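Local atomic coordinates of extracellular solute-binding protein, family 1 (Bifidobacterium longum subsp. infantis, PDB entry 6FTH), a protein that probably binds human milk oligosaccharides outside the bifidobacterial cell and hands them to an ABC transporter for uptake, as an extracellular solute-binding protein. Residues V316-G321 and D325-D330; N218-V223 and S248-Q253; S149-H154 and E437-F442; D174-V179 and I255-K260. All coordinates share one frame; numbering follows the deposited sequence.

Overall arrangement
Contacts 2, 3 and 4 lie on the same side of the chain's centre as contact 1, in what is probably a two-lobed solute-binding-protein fold, with contacts 1 and 3 next to strands 311-313 and 154-158. Contact 1 is the hub. Its centre is about 9 Å from that of contact 2, where Pro317 O and Ala319 N bond to Ser219, and about 12 Å from that of contact 3, where Asp330 meets Thr151 and Thr327 O meets His441. Contact 4, about 14 Å from contact 1 between centres, touches it through Leu176 and Pro317, and shares helix 249-263 with contact 2. Val223 packs on Phe442 between contacts 2 and 3, whose centres are about 16 Å apart.

Contact 1: residues V316-G321 and D325-D330; sequences VPSAPG and DKTVWD
Val316 and Ser318 meet Thr327 and Trp329 across a hairpin-like loop of the solute-binding-protein fold, between strands 311-313 and 336-337, whose two arms run in nearly opposite directions, 155° apart, without regular strand pairing. Packing contacts carry one end. Val316 lays its CB against the six-membered part of the indole, 3.6 Å from Trp329 CZ3, and meets the ring obliquely. With CG2 anti to the backbone N (CG1 at chi1 73°), that second methyl also reaches the ring, while CG1 points toward the backbone and threonine of 327-328: it lies 3.7 Å from Thr327 CG2 and in van der Waals contact, at 3.4 Å, with the carbonyl oxygen Val328 O. The indole is fixed from outside the two arms, since Trp329 NE1 donates to Gln153 O and its ring stacks on Tyr435.

Polar contacts carry the middle. The hydroxyls of Ser318 and Thr327 are hydrogen-bonded, OG to OG1, at 2.7 Å. Thr327 OG1 is also bonded to Ser323 O, so the hydroxyl ties the arm to the turn joining the two segments. The same threonine thus divides its branches between the two kinds of contact, methyl to the valine and hydroxyl to the serine. At the exposed end the lysine chain bends at its last two torsions and brings Lys326 NZ to 3.1 Å from Gly321 O, at an angle too poor for a hydrogen bond.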
loop_
_atom_site.group_PDB
_atom_site.type_symbol
_atom_site.label_atom_id
_atom_site.label_comp_id
_atom_site.label_asym_id
_atom_site.label_seq_id
_atom_site.Cartn_x
_atom_site.Cartn_y
_atom_site.Cartn_z
ATOM N N VAL A 316 -5.434 17.032 -5.710
ATOM C CA VAL A 316 -4.428 17.789 -4.958
ATOM C C VAL A 316 -4.296 19.189 -5.550
ATOM O O VAL A 316 -4.308 19.340 -6.778
ATOM C CB VAL A 316 -3.082 17.057 -4.954
ATOM C CG1 VAL A 316 -2.359 17.127 -6.328
ATOM C CG2 VAL A 316 -2.168 17.596 -3.828
ATOM N N PRO A 317 -4.186 20.238 -4.739
ATOM C CA PRO A 317 -3.925 21.572 -5.297
ATOM C C PRO A 317 -2.582 21.645 -6.014
ATOM O O PRO A 317 -1.598 21.016 -5.603
ATOM C CB PRO A 317 -3.954 22.480 -4.058
ATOM C CG PRO A 317 -4.888 21.754 -3.108
ATOM C CD PRO A 317 -4.486 20.293 -3.292
ATOM N N SER A 318 -2.545 22.446 -7.096
ATOM C CA SER A 318 -1.346 22.613 -7.908
ATOM C C SER A 318 -0.338 23.526 -7.220
ATOM O O SER A 318 -0.700 24.550 -6.639
ATOM C CB SER A 318 -1.708 23.227 -9.265
ATOM O OG SER A 318 -2.654 22.462 -9.980
ATOM N N ALA A 319 0.937 23.177 -7.335
ATOM C CA ALA A 319 2.005 24.036 -6.865
ATOM C C ALA A 319 2.203 25.187 -7.851
ATOM O O ALA A 319 1.863 25.075 -9.030
ATOM C CB ALA A 319 3.288 23.229 -6.783
ATOM N N PRO A 320 2.784 26.293 -7.403
ATOM C CA PRO A 320 3.074 27.402 -8.321
ATOM C C PRO A 320 3.881 26.940 -9.531
ATOM O O PRO A 320 4.857 26.194 -9.405
ATOM C CB PRO A 320 3.885 28.371 -7.450
ATOM C CG PRO A 320 3.612 27.991 -6.051
ATOM C CD PRO A 320 3.251 26.543 -6.032
ATOM N N GLY A 321 3.459 27.371 -10.713
ATOM C CA GLY A 321 4.136 27.045 -11.941
ATOM C C GLY A 321 3.624 25.805 -12.638
ATOM O O GLY A 321 3.997 25.566 -13.779
ATOM N N ASP A 325 -3.242 20.544 -15.885
ATOM C CA ASP A 325 -3.004 19.365 -16.705
ATOM C C ASP A 325 -1.687 18.676 -16.370
ATOM O O ASP A 325 -1.535 17.488 -16.668
ATOM C CB ASP A 325 -3.020 19.752 -18.185
ATOM C CG ASP A 325 -4.431 19.898 -18.748
ATOM O OD1 ASP A 325 -5.409 19.653 -18.019
ATOM O OD2 ASP A 325 -4.556 20.259 -19.940
ATOM N N LYS A 326 -0.739 19.380 -15.760
ATOM C CA LYS A 326 0.542 18.810 -15.378
ATOM C C LYS A 326 0.553 18.348 -13.928
ATOM O O LYS A 326 1.529 17.730 -13.496
ATOM C CB LYS A 326 1.699 19.807 -15.623
ATOM C CG LYS A 326 2.000 20.122 -17.082
ATOM C CD LYS A 326 3.128 21.198 -17.223
ATOM C CE LYS A 326 2.620 22.680 -17.150
ATOM N NZ LYS A 326 3.089 23.611 -15.997
ATOM N N THR A 327 -0.507 18.637 -13.175
ATOM C CA THR A 327 -0.625 18.191 -11.794
ATOM C C THR A 327 -1.111 16.750 -11.801
ATOM O O THR A 327 -2.028 16.395 -12.546
ATOM C CB THR A 327 -1.637 19.083 -11.071
ATOM O OG1 THR A 327 -1.270 20.466 -11.200
ATOM C CG2 THR A 327 -1.675 18.768 -9.574
ATOM N N VAL A 328 -0.498 15.918 -10.971
ATOM C CA VAL A 328 -0.739 14.478 -11.000
ATOM C C VAL A 328 -1.276 14.049 -9.643
ATOM O O VAL A 328 -1.474 14.880 -8.760
ATOM C CB VAL A 328 0.522 13.690 -11.402
ATOM C CG1 VAL A 328 0.917 14.091 -12.833
ATOM C CG2 VAL A 328 1.702 13.914 -10.403
ATOM N N TRP A 329 -1.536 12.751 -9.483
ATOM C CA TRP A 329 -1.815 12.174 -8.181
ATOM C C TRP A 329 -1.115 10.817 -8.130
ATOM O O TRP A 329 -0.706 10.272 -9.155
ATOM C CB TRP A 329 -3.326 12.113 -7.854
ATOM C CG TRP A 329 -3.570 11.623 -6.471
ATOM C CD1 TRP A 329 -4.169 10.444 -6.105
ATOM C CD2 TRP A 329 -3.176 12.269 -5.258
ATOM N NE1 TRP A 329 -4.160 10.317 -4.747
ATOM C CE2 TRP A 329 -3.563 11.426 -4.198
ATOM C CE3 TRP A 329 -2.510 13.463 -4.969
ATOM C CZ2 TRP A 329 -3.310 11.743 -2.878
ATOM C CZ3 TRP A 329 -2.259 13.773 -3.645
ATOM C CH2 TRP A 329 -2.655 12.921 -2.629
ATOM N N ASP A 330 -0.953 10.304 -6.912
ATOM C CA ASP A 330 -0.245 9.051 -6.666
ATOM C C ASP A 330 -0.735 7.954 -7.599
ATOM O O ASP A 330 -1.937 7.749 -7.760
ATOM C CB ASP A 330 -0.478 8.664 -5.192
ATOM C CG ASP A 330 0.291 7.444 -4.766
ATOM O OD1 ASP A 330 -0.186 6.310 -5.043
ATOM O OD2 ASP A 330 1.370 7.640 -4.132
#

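Contact 2: residues N218-V223 and S248-Q253; sequences NSTGIV and SDEYKQ
Thr220 and Ile222 close on Glu250 where a loop of the solute-binding-protein fold meets the first turn of helix 249-263, a helix begun by an N-cap serine. The tight part is made by the aliphatic stem of the glutamate. Thr220 OG1 comes to 3.2 Å from Glu250 CG, and Thr220 CB backs it up, while Ile222 reaches across the same stem at about a right angle and sets its terminal methyl CD1 3.5 Å from Glu250 CB. Thr220 and Ile222 thus cover two adjoining flanks of the stem. Although its hydroxyl touches carbon here, the polar partner of Thr220 OG1 is Leu217 O, within its own loop.

The looser side lies beyond the carboxylate. A bend at chi2 (90°) turns Glu250 away from a straight course, and both its oxygens stay about 4.0 Å from Ile222 CD1, yet no direct hydrogen bond crosses the contact. The looseness lies in the link from Glu250 OE2 to Thr220 O, which is filled by a water that donates to both. Ser248 lies at the margin, brushing Ile222 CD1 at 4.1 Å with its OG. That hydroxyl serves the helix start: it is also bonded to Phe245 O and accepts the capping bond from Tyr251 N, 3.0 Å from Ser248 OG with an N-H...O angle of 163°.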
loop_
_atom_site.group_PDB
_atom_site.type_symbol
_atom_site.label_atom_id
_atom_site.label_comp_id
_atom_site.label_asym_id
_atom_site.label_seq_id
_atom_site.Cartn_x
_atom_site.Cartn_y
_atom_site.Cartn_z
ATOM N N ASN A 218 2.966 15.393 -5.670
ATOM C CA ASN A 218 2.095 15.300 -6.840
ATOM C C ASN A 218 1.660 16.685 -7.330
ATOM O O ASN A 218 1.434 16.877 -8.540
ATOM C CB ASN A 218 0.882 14.432 -6.491
ATOM C CG ASN A 218 1.257 12.967 -6.306
ATOM O OD1 ASN A 218 1.625 12.256 -7.266
ATOM N ND2 ASN A 218 1.177 12.495 -5.067
ATOM N N SER A 219 1.557 17.650 -6.412
ATOM C CA SER A 219 1.253 19.039 -6.760
ATOM C C SER A 219 2.269 19.607 -7.719
ATOM O O SER A 219 1.948 20.544 -8.461
ATOM C CB SER A 219 1.299 19.942 -5.522
ATOM O OG SER A 219 0.337 19.555 -4.577
ATOM N N THR A 220 3.501 19.115 -7.659
ATOM C CA THR A 220 4.608 19.664 -8.436
ATOM C C THR A 220 4.796 18.968 -9.766
ATOM O O THR A 220 5.669 19.390 -10.546
ATOM C CB THR A 220 5.930 19.586 -7.651
ATOM O OG1 THR A 220 6.436 18.242 -7.619
ATOM C CG2 THR A 220 5.772 20.096 -6.234
ATOM N N GLY A 221 4.018 17.937 -10.048
ATOM C CA GLY A 221 4.143 17.194 -11.277
ATOM C C GLY A 221 4.995 15.949 -11.191
ATOM O O GLY A 221 5.291 15.354 -12.234
ATOM N N ILE A 222 5.400 15.536 -9.987
ATOM C CA ILE A 222 6.116 14.277 -9.754
ATOM C C ILE A 222 5.114 13.255 -9.236
ATOM O O ILE A 222 4.473 13.474 -8.200
ATOM C CB ILE A 222 7.293 14.459 -8.783
ATOM C CG1 ILE A 222 8.401 15.293 -9.447
ATOM C CG2 ILE A 222 7.854 13.095 -8.322
ATOM C CD1 ILE A 222 9.542 15.672 -8.501
ATOM N N VAL A 223 4.973 12.140 -9.957
ATOM C CA VAL A 223 4.023 11.090 -9.582
ATOM C C VAL A 223 4.613 10.260 -8.453
ATOM O O VAL A 223 5.673 9.643 -8.609
ATOM C CB VAL A 223 3.693 10.183 -10.779
ATOM C CG1 VAL A 223 2.638 9.156 -10.372
ATOM C CG2 VAL A 223 3.227 10.979 -11.952
ATOM N N SER A 248 15.542 17.159 -5.593
ATOM C CA SER A 248 14.843 17.939 -6.602
ATOM C C SER A 248 14.370 19.277 -6.040
ATOM O O SER A 248 14.047 19.393 -4.858
ATOM C CB SER A 248 13.630 17.174 -7.130
ATOM O OG SER A 248 12.637 17.020 -6.136
ATOM N N ASP A 249 14.292 20.275 -6.917
ATOM C CA ASP A 249 13.672 21.541 -6.547
ATOM C C ASP A 249 12.233 21.320 -6.072
ATOM O O ASP A 249 11.757 22.012 -5.165
ATOM C CB ASP A 249 13.710 22.493 -7.738
ATOM C CG ASP A 249 15.129 22.919 -8.116
ATOM O OD1 ASP A 249 16.014 22.991 -7.221
ATOM O OD2 ASP A 249 15.344 23.210 -9.321
ATOM N N GLU A 250 11.542 20.341 -6.652
ATOM C CA GLU A 250 10.172 20.050 -6.244
ATOM C C GLU A 250 10.088 19.678 -4.767
ATOM O O GLU A 250 9.206 20.163 -4.042
ATOM C CB GLU A 250 9.628 18.913 -7.088
ATOM C CG GLU A 250 9.355 19.285 -8.526
ATOM C CD GLU A 250 10.527 19.079 -9.498
ATOM O OE1 GLU A 250 11.701 19.014 -9.085
ATOM O OE2 GLU A 250 10.248 18.971 -10.713
ATOM N N TYR A 251 10.972 18.780 -4.314
ATOM C CA TYR A 251 11.010 18.383 -2.904
ATOM C C TYR A 251 11.343 19.583 -2.023
ATOM O O TYR A 251 10.725 19.803 -0.972
ATOM C CB TYR A 251 12.055 17.263 -2.734
ATOM C CG TYR A 251 12.085 16.519 -1.408
ATOM C CD1 TYR A 251 11.023 15.724 -1.017
ATOM C CD2 TYR A 251 13.193 16.576 -0.589
ATOM C CE1 TYR A 251 11.049 15.025 0.188
ATOM C CE2 TYR A 251 13.239 15.875 0.608
ATOM C CZ TYR A 251 12.160 15.108 0.993
ATOM O OH TYR A 251 12.159 14.410 2.163
ATOM N N LYS A 252 12.330 20.375 -2.433
ATOM C CA LYS A 252 12.650 21.596 -1.700
ATOM C C LYS A 252 11.422 22.502 -1.557
ATOM O O LYS A 252 11.166 23.041 -0.476
ATOM C CB LYS A 252 13.780 22.346 -2.414
ATOM C CG LYS A 252 14.176 23.661 -1.708
ATOM C CD LYS A 252 15.566 24.227 -2.069
ATOM C CE LYS A 252 15.837 24.281 -3.542
ATOM N NZ LYS A 252 17.165 24.932 -3.785
ATOM N N GLN A 253 10.664 22.689 -2.635
ATOM C CA GLN A 253 9.500 23.566 -2.598
ATOM C C GLN A 253 8.404 23.021 -1.689
ATOM O O GLN A 253 7.744 23.796 -0.987
ATOM C CB GLN A 253 8.992 23.818 -4.014
ATOM C CG GLN A 253 9.975 24.651 -4.877
ATOM C CD GLN A 253 10.584 25.834 -4.113
ATOM O OE1 GLN A 253 9.869 26.596 -3.457
ATOM N NE2 GLN A 253 11.914 25.965 -4.163
HETATM O O HOH W 1 7.842 18.268 -11.815
#

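Contact 3: residues S149-H154 and E437-F442; sequences SGTGQH and EQRSHF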
loop_
_atom_site.group_PDB
_atom_site.type_symbol
_atom_site.label_atom_id
_atom_site.label_comp_id
_atom_site.label_asym_id
_atom_site.label_seq_id
_atom_site.Cartn_x
_atom_site.Cartn_y
_atom_site.Cartn_z
ATOM N N SER A 149 -8.089 -1.372 -7.555
ATOM C CA SER A 149 -7.085 -1.076 -8.560
ATOM C C SER A 149 -6.526 0.335 -8.466
ATOM O O SER A 149 -5.451 0.580 -9.035
ATOM C CB SER A 149 -7.641 -1.279 -9.960
ATOM O OG SER A 149 -8.773 -0.465 -10.185
ATOM N N GLY A 150 -7.218 1.256 -7.789
ATOM C CA GLY A 150 -6.730 2.612 -7.591
ATOM C C GLY A 150 -5.746 2.704 -6.446
ATOM O O GLY A 150 -5.385 1.709 -5.821
ATOM N N THR A 151 -5.306 3.936 -6.171
ATOM C CA THR A 151 -4.328 4.159 -5.122
ATOM C C THR A 151 -4.943 4.057 -3.721
ATOM O O THR A 151 -6.146 4.241 -3.511
ATOM C CB THR A 151 -3.564 5.470 -5.309
ATOM O OG1 THR A 151 -2.630 5.588 -4.236
ATOM C CG2 THR A 151 -4.493 6.665 -5.340
ATOM N N GLY A 152 -4.086 3.768 -2.756
ATOM C CA GLY A 152 -4.455 3.853 -1.357
ATOM C C GLY A 152 -4.333 5.229 -0.750
ATOM O O GLY A 152 -4.715 5.440 0.412
ATOM N N GLN A 153 -3.809 6.190 -1.515
ATOM C CA GLN A 153 -3.461 7.508 -1.019
ATOM C C GLN A 153 -4.516 8.525 -1.455
ATOM O O GLN A 153 -4.892 8.561 -2.631
ATOM C CB GLN A 153 -2.116 7.921 -1.620
ATOM C CG GLN A 153 -1.054 6.863 -1.554
ATOM C CD GLN A 153 -0.794 6.387 -0.151
ATOM O OE1 GLN A 153 -0.776 7.178 0.793
ATOM N NE2 GLN A 153 -0.563 5.090 -0.008
ATOM N N HIS A 154 -4.990 9.355 -0.513
ATOM C CA HIS A 154 -6.000 10.367 -0.803
ATOM C C HIS A 154 -5.801 11.585 0.083
ATOM O O HIS A 154 -5.206 11.497 1.156
ATOM C CB HIS A 154 -7.432 9.840 -0.583
ATOM C CG HIS A 154 -7.610 8.493 -1.152
ATOM N ND1 HIS A 154 -7.218 7.356 -0.483
ATOM C CD2 HIS A 154 -8.000 8.090 -2.385
ATOM C CE1 HIS A 154 -7.398 6.307 -1.260
ATOM N NE2 HIS A 154 -7.857 6.725 -2.423
ATOM N N GLU A 437 -9.129 12.092 -12.973
ATOM C CA GLU A 437 -8.609 13.147 -13.825
ATOM C C GLU A 437 -7.115 13.349 -13.610
ATOM O O GLU A 437 -6.341 13.340 -14.574
ATOM C CB GLU A 437 -9.393 14.447 -13.622
ATOM C CG GLU A 437 -8.847 15.609 -14.428
ATOM C CD GLU A 437 -8.968 15.436 -15.921
ATOM O OE1 GLU A 437 -9.971 14.862 -16.386
ATOM O OE2 GLU A 437 -8.069 15.905 -16.651
ATOM N N GLN A 438 -6.672 13.545 -12.359
ATOM C CA GLN A 438 -5.246 13.813 -12.163
ATOM C C GLN A 438 -4.395 12.598 -12.514
ATOM O O GLN A 438 -3.304 12.739 -13.072
ATOM C CB GLN A 438 -4.958 14.291 -10.742
ATOM C CG GLN A 438 -5.285 15.745 -10.563
ATOM C CD GLN A 438 -5.055 16.258 -9.164
ATOM O OE1 GLN A 438 -5.035 15.489 -8.189
ATOM N NE2 GLN A 438 -4.875 17.568 -9.051
ATOM N N ARG A 439 -4.879 11.391 -12.231
ATOM C CA ARG A 439 -4.116 10.203 -12.614
ATOM C C ARG A 439 -4.014 10.048 -14.122
ATOM O O ARG A 439 -3.038 9.463 -14.612
ATOM C CB ARG A 439 -4.690 8.944 -11.953
ATOM C CG ARG A 439 -4.307 8.845 -10.472
ATOM C CD ARG A 439 -4.992 7.776 -9.700
ATOM N NE ARG A 439 -4.971 6.439 -10.296
ATOM C CZ ARG A 439 -4.271 5.384 -9.845
ATOM N NH1 ARG A 439 -3.441 5.488 -8.846
ATOM N NH2 ARG A 439 -4.430 4.191 -10.386
ATOM N N SER A 440 -4.939 10.637 -14.875
ATOM C CA SER A 440 -4.871 10.548 -16.326
ATOM C C SER A 440 -3.844 11.487 -16.923
ATOM O O SER A 440 -3.613 11.419 -18.133
ATOM C CB SER A 440 -6.247 10.813 -16.958
ATOM O OG SER A 440 -6.581 12.190 -16.989
ATOM N N HIS A 441 -3.192 12.322 -16.116
ATOM C CA HIS A 441 -2.200 13.280 -16.588
ATOM C C HIS A 441 -0.793 12.702 -16.653
ATOM O O HIS A 441 0.157 13.463 -16.875
ATOM C CB HIS A 441 -2.198 14.486 -15.660
ATOM C CG HIS A 441 -3.510 15.208 -15.615
ATOM N ND1 HIS A 441 -3.772 16.202 -14.699
ATOM C CD2 HIS A 441 -4.616 15.112 -16.395
ATOM C CE1 HIS A 441 -4.993 16.661 -14.889
ATOM N NE2 HIS A 441 -5.526 16.024 -15.916
ATOM N N PHE A 442 -0.623 11.411 -16.392
ATOM C CA PHE A 442 0.688 10.780 -16.499
ATOM C C PHE A 442 0.575 9.412 -17.159
ATOM O O PHE A 442 -0.474 8.750 -17.104
ATOM C CB PHE A 442 1.411 10.672 -15.143
ATOM C CG PHE A 442 0.846 9.635 -14.216
ATOM C CD1 PHE A 442 1.281 8.329 -14.275
ATOM C CD2 PHE A 442 -0.093 9.968 -13.260
ATOM C CE1 PHE A 442 0.790 7.362 -13.410
ATOM C CE2 PHE A 442 -0.571 9.030 -12.392
ATOM C CZ PHE A 442 -0.152 7.721 -12.462
HETATM O O HOH W 2 -3.643 1.603 -10.705
#
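Arg439 reaches out from the end of the short helix 436-439 and lays one face of its guanidinium over the backbone at Gly150 and Thr151. Gly150 CA and Thr151 N lie over that face, Gly150 CA being 3.9 Å from Arg439 NH2, while Thr151 crosses the arginine obliquely and brings its CB to 3.5 Å from Arg439 NH1. The arginine chain starts with CG anti to the carbonyl carbon (chi1 -76°) and bends at chi3, which turns the flat group against the loop. At the rim of the guanidinium, in its plane, a water accepts from Arg439 NH2 at 2.7 Å and donates to Ser149 O, bridging where the two segments make no direct hydrogen bond.

The threonine is oriented by its hydroxyl, which closes an ST turn: Gln153 N donates to Thr151 OG1 over 3.0 Å. The same oxygen also bonds to Asp330 OD1, so the residue that meets the arginine is itself held by two partners. Arg439 NH1 in turn donates to Asp330 O and Ser332 O. Replacing Arg439 by an alanine is likely to leave Asp330 O and Ser332 O without this donor and the loop at Gly150 without the flat group over it. The chemistry implies a cation used mainly as a hydrogen-bond donor to carbonyls and water, joining the loop before strand 154-158 to the 325-330 arm and to a helix end nearly 290 residues further along the chain.

Contact 4: residues D174-V179 and I255-K260; sequences DELENV and IKYYHK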
loop_
_atom_site.group_PDB
_atom_site.type_symbol
_atom_site.label_atom_id
_atom_site.label_comp_id
_atom_site.label_asym_id
_atom_site.label_seq_id
_atom_site.Cartn_x
_atom_site.Cartn_y
_atom_site.Cartn_z
ATOM N N ASP A 174 -1.643 28.384 -2.972
ATOM C CA ASP A 174 -2.084 29.646 -2.352
ATOM C C ASP A 174 -3.524 29.548 -1.859
ATOM O O ASP A 174 -3.850 30.024 -0.764
ATOM C CB ASP A 174 -1.978 30.800 -3.345
ATOM C CG ASP A 174 -0.554 31.344 -3.499
ATOM O OD1 ASP A 174 0.358 30.922 -2.759
ATOM O OD2 ASP A 174 -0.365 32.222 -4.374
ATOM N N GLU A 175 -4.414 28.978 -2.681
ATOM C CA GLU A 175 -5.804 28.795 -2.270
ATOM C C GLU A 175 -5.892 27.857 -1.077
ATOM O O GLU A 175 -6.702 28.076 -0.163
ATOM C CB GLU A 175 -6.627 28.242 -3.439
ATOM C CG GLU A 175 -6.908 29.274 -4.517
ATOM C CD GLU A 175 -7.619 28.715 -5.735
ATOM O OE1 GLU A 175 -7.988 27.521 -5.739
ATOM O OE2 GLU A 175 -7.834 29.489 -6.687
ATOM N N LEU A 176 -5.044 26.817 -1.042
ATOM C CA LEU A 176 -5.043 25.930 0.117
ATOM C C LEU A 176 -4.627 26.674 1.383
ATOM O O LEU A 176 -5.250 26.503 2.442
ATOM C CB LEU A 176 -4.170 24.702 -0.128
ATOM C CG LEU A 176 -3.971 23.756 1.048
ATOM C CD1 LEU A 176 -5.287 23.162 1.534
ATOM C CD2 LEU A 176 -2.983 22.666 0.638
ATOM N N GLU A 177 -3.575 27.492 1.299
ATOM C CA GLU A 177 -3.149 28.254 2.463
ATOM C C GLU A 177 -4.277 29.158 2.952
ATOM O O GLU A 177 -4.542 29.242 4.167
ATOM C CB GLU A 177 -1.887 29.058 2.127
ATOM C CG GLU A 177 -1.344 29.794 3.311
ATOM C CD GLU A 177 -0.129 30.641 2.989
ATOM O OE1 GLU A 177 0.244 30.773 1.801
ATOM O OE2 GLU A 177 0.462 31.171 3.950
ATOM N N ASN A 178 -4.983 29.806 2.027
ATOM C CA ASN A 178 -6.075 30.695 2.428
ATOM C C ASN A 178 -7.177 29.928 3.145
ATOM O O ASN A 178 -7.699 30.387 4.175
ATOM C CB ASN A 178 -6.623 31.417 1.204
ATOM C CG ASN A 178 -7.767 32.352 1.538
ATOM O OD1 ASN A 178 -7.577 33.363 2.225
ATOM N ND2 ASN A 178 -8.964 32.030 1.039
ATOM N N VAL A 179 -7.549 28.755 2.620
ATOM C CA VAL A 179 -8.549 27.917 3.281
ATOM C C VAL A 179 -8.099 27.529 4.682
ATOM O O VAL A 179 -8.887 27.558 5.646
ATOM C CB VAL A 179 -8.824 26.666 2.418
ATOM C CG1 VAL A 179 -9.537 25.602 3.222
ATOM C CG2 VAL A 179 -9.587 27.045 1.161
ATOM N N ILE A 255 8.908 21.192 0.972
ATOM C CA ILE A 255 9.389 21.439 2.328
ATOM C C ILE A 255 9.177 22.899 2.725
ATOM O O ILE A 255 8.714 23.197 3.841
ATOM C CB ILE A 255 10.861 21.006 2.447
ATOM C CG1 ILE A 255 10.966 19.478 2.408
ATOM C CG2 ILE A 255 11.440 21.548 3.753
ATOM C CD1 ILE A 255 12.366 18.939 2.235
ATOM N N LYS A 256 9.486 23.833 1.827
ATOM C CA LYS A 256 9.324 25.247 2.151
ATOM C C LYS A 256 7.853 25.591 2.373
ATOM O O LYS A 256 7.528 26.384 3.264
ATOM C CB LYS A 256 9.937 26.108 1.056
ATOM C CG LYS A 256 11.464 26.075 1.067
ATOM C CD LYS A 256 12.051 27.021 0.024
ATOM C CE LYS A 256 12.108 28.449 0.534
ATOM N NZ LYS A 256 12.897 29.320 -0.380
ATOM N N TYR A 257 6.957 25.000 1.574
ATOM C CA TYR A 257 5.526 25.243 1.749
ATOM C C TYR A 257 5.070 24.743 3.102
ATOM O O TYR A 257 4.367 25.460 3.833
ATOM C CB TYR A 257 4.740 24.583 0.611
ATOM C CG TYR A 257 3.239 24.799 0.650
ATOM C CD1 TYR A 257 2.695 26.057 0.457
ATOM C CD2 TYR A 257 2.384 23.740 0.838
ATOM C CE1 TYR A 257 1.328 26.250 0.481
ATOM C CE2 TYR A 257 1.022 23.923 0.852
ATOM C CZ TYR A 257 0.508 25.170 0.655
ATOM O OH TYR A 257 -0.859 25.344 0.675
ATOM N N TYR A 258 5.457 23.510 3.456
ATOM C CA TYR A 258 5.099 22.983 4.774
ATOM C C TYR A 258 5.664 23.853 5.880
ATOM O O TYR A 258 4.997 24.082 6.894
ATOM C CB TYR A 258 5.554 21.545 4.959
ATOM C CG TYR A 258 4.562 20.524 4.420
ATOM C CD1 TYR A 258 3.226 20.527 4.830
ATOM C CD2 TYR A 258 4.951 19.563 3.492
ATOM C CE1 TYR A 258 2.323 19.582 4.347
ATOM C CE2 TYR A 258 4.057 18.634 3.007
ATOM C CZ TYR A 258 2.745 18.644 3.430
ATOM O OH TYR A 258 1.858 17.712 2.970
ATOM N N HIS A 259 6.888 24.359 5.713
ATOM C CA HIS A 259 7.421 25.201 6.786
ATOM C C HIS A 259 6.612 26.486 6.926
ATOM O O HIS A 259 6.372 26.953 8.046
ATOM C CB HIS A 259 8.897 25.517 6.585
ATOM C CG HIS A 259 9.441 26.415 7.651
ATOM N ND1 HIS A 259 9.404 26.075 8.984
ATOM C CD2 HIS A 259 9.960 27.663 7.592
ATOM C CE1 HIS A 259 9.909 27.067 9.701
ATOM N NE2 HIS A 259 10.250 28.041 8.879
ATOM N N LYS A 260 6.165 27.053 5.810
ATOM C CA LYS A 260 5.315 28.227 5.874
ATOM C C LYS A 260 4.044 27.911 6.646
ATOM O O LYS A 260 3.679 28.622 7.588
ATOM C CB LYS A 260 4.994 28.717 4.460
ATOM C CG LYS A 260 4.190 30.029 4.444
ATOM C CD LYS A 260 3.808 30.471 3.037
ATOM C CE LYS A 260 3.263 31.912 3.059
ATOM N NZ LYS A 260 2.605 32.311 1.784
#
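Glu177 and Lys260 form a salt bridge between two helices that run nearly parallel, their short axes 19° apart and 11.9 Å from each other at closest approach. Lys260 NZ donates to Glu177 OE1 over 2.8 Å, on the syn lone pair of that oxygen. Both chains are extended and both leave their helices with CG anti to the backbone N (chi1 -176° in the glutamate), so they span the gap and cross at about a right angle, with Lys260 CE 3.0 Å from Glu177 OE2. Beside this pair Tyr257 fills the space between the helices. Its hydroxyl end pushes towards the other helix, Tyr257 OH lying 3.4 Å from Leu176 CD2, which sits at the ring edge near its plane, and 3.5 Å from Glu177 N.

The next shell fixes these groups. Tyr257 OH is hydrogen-bonded to Trp173 O, at the start of helix 173-185, and its ring stacks on the Trp173 indole. Glu177 OE2 has a long, weak ion pair with Lys181 and lies close to Glu264, a like charge whose repulsion Lys260, bonded to OE1, probably helps to offset. A glutamine in place of Glu177 would probably cost Lys260 its charged mate, weakening the tie between the helices.

Further out, Ile255 and Tyr258 on helix 249-263 pack against helix 457-484, and Lys256 forms a salt bridge with Asp488 of helix 487-500. Helix 249-263 thus lies between helix 173-185 and helices 457-484 and 487-500, while Leu176 touches Pro317 in the loop that follows strand 311-313.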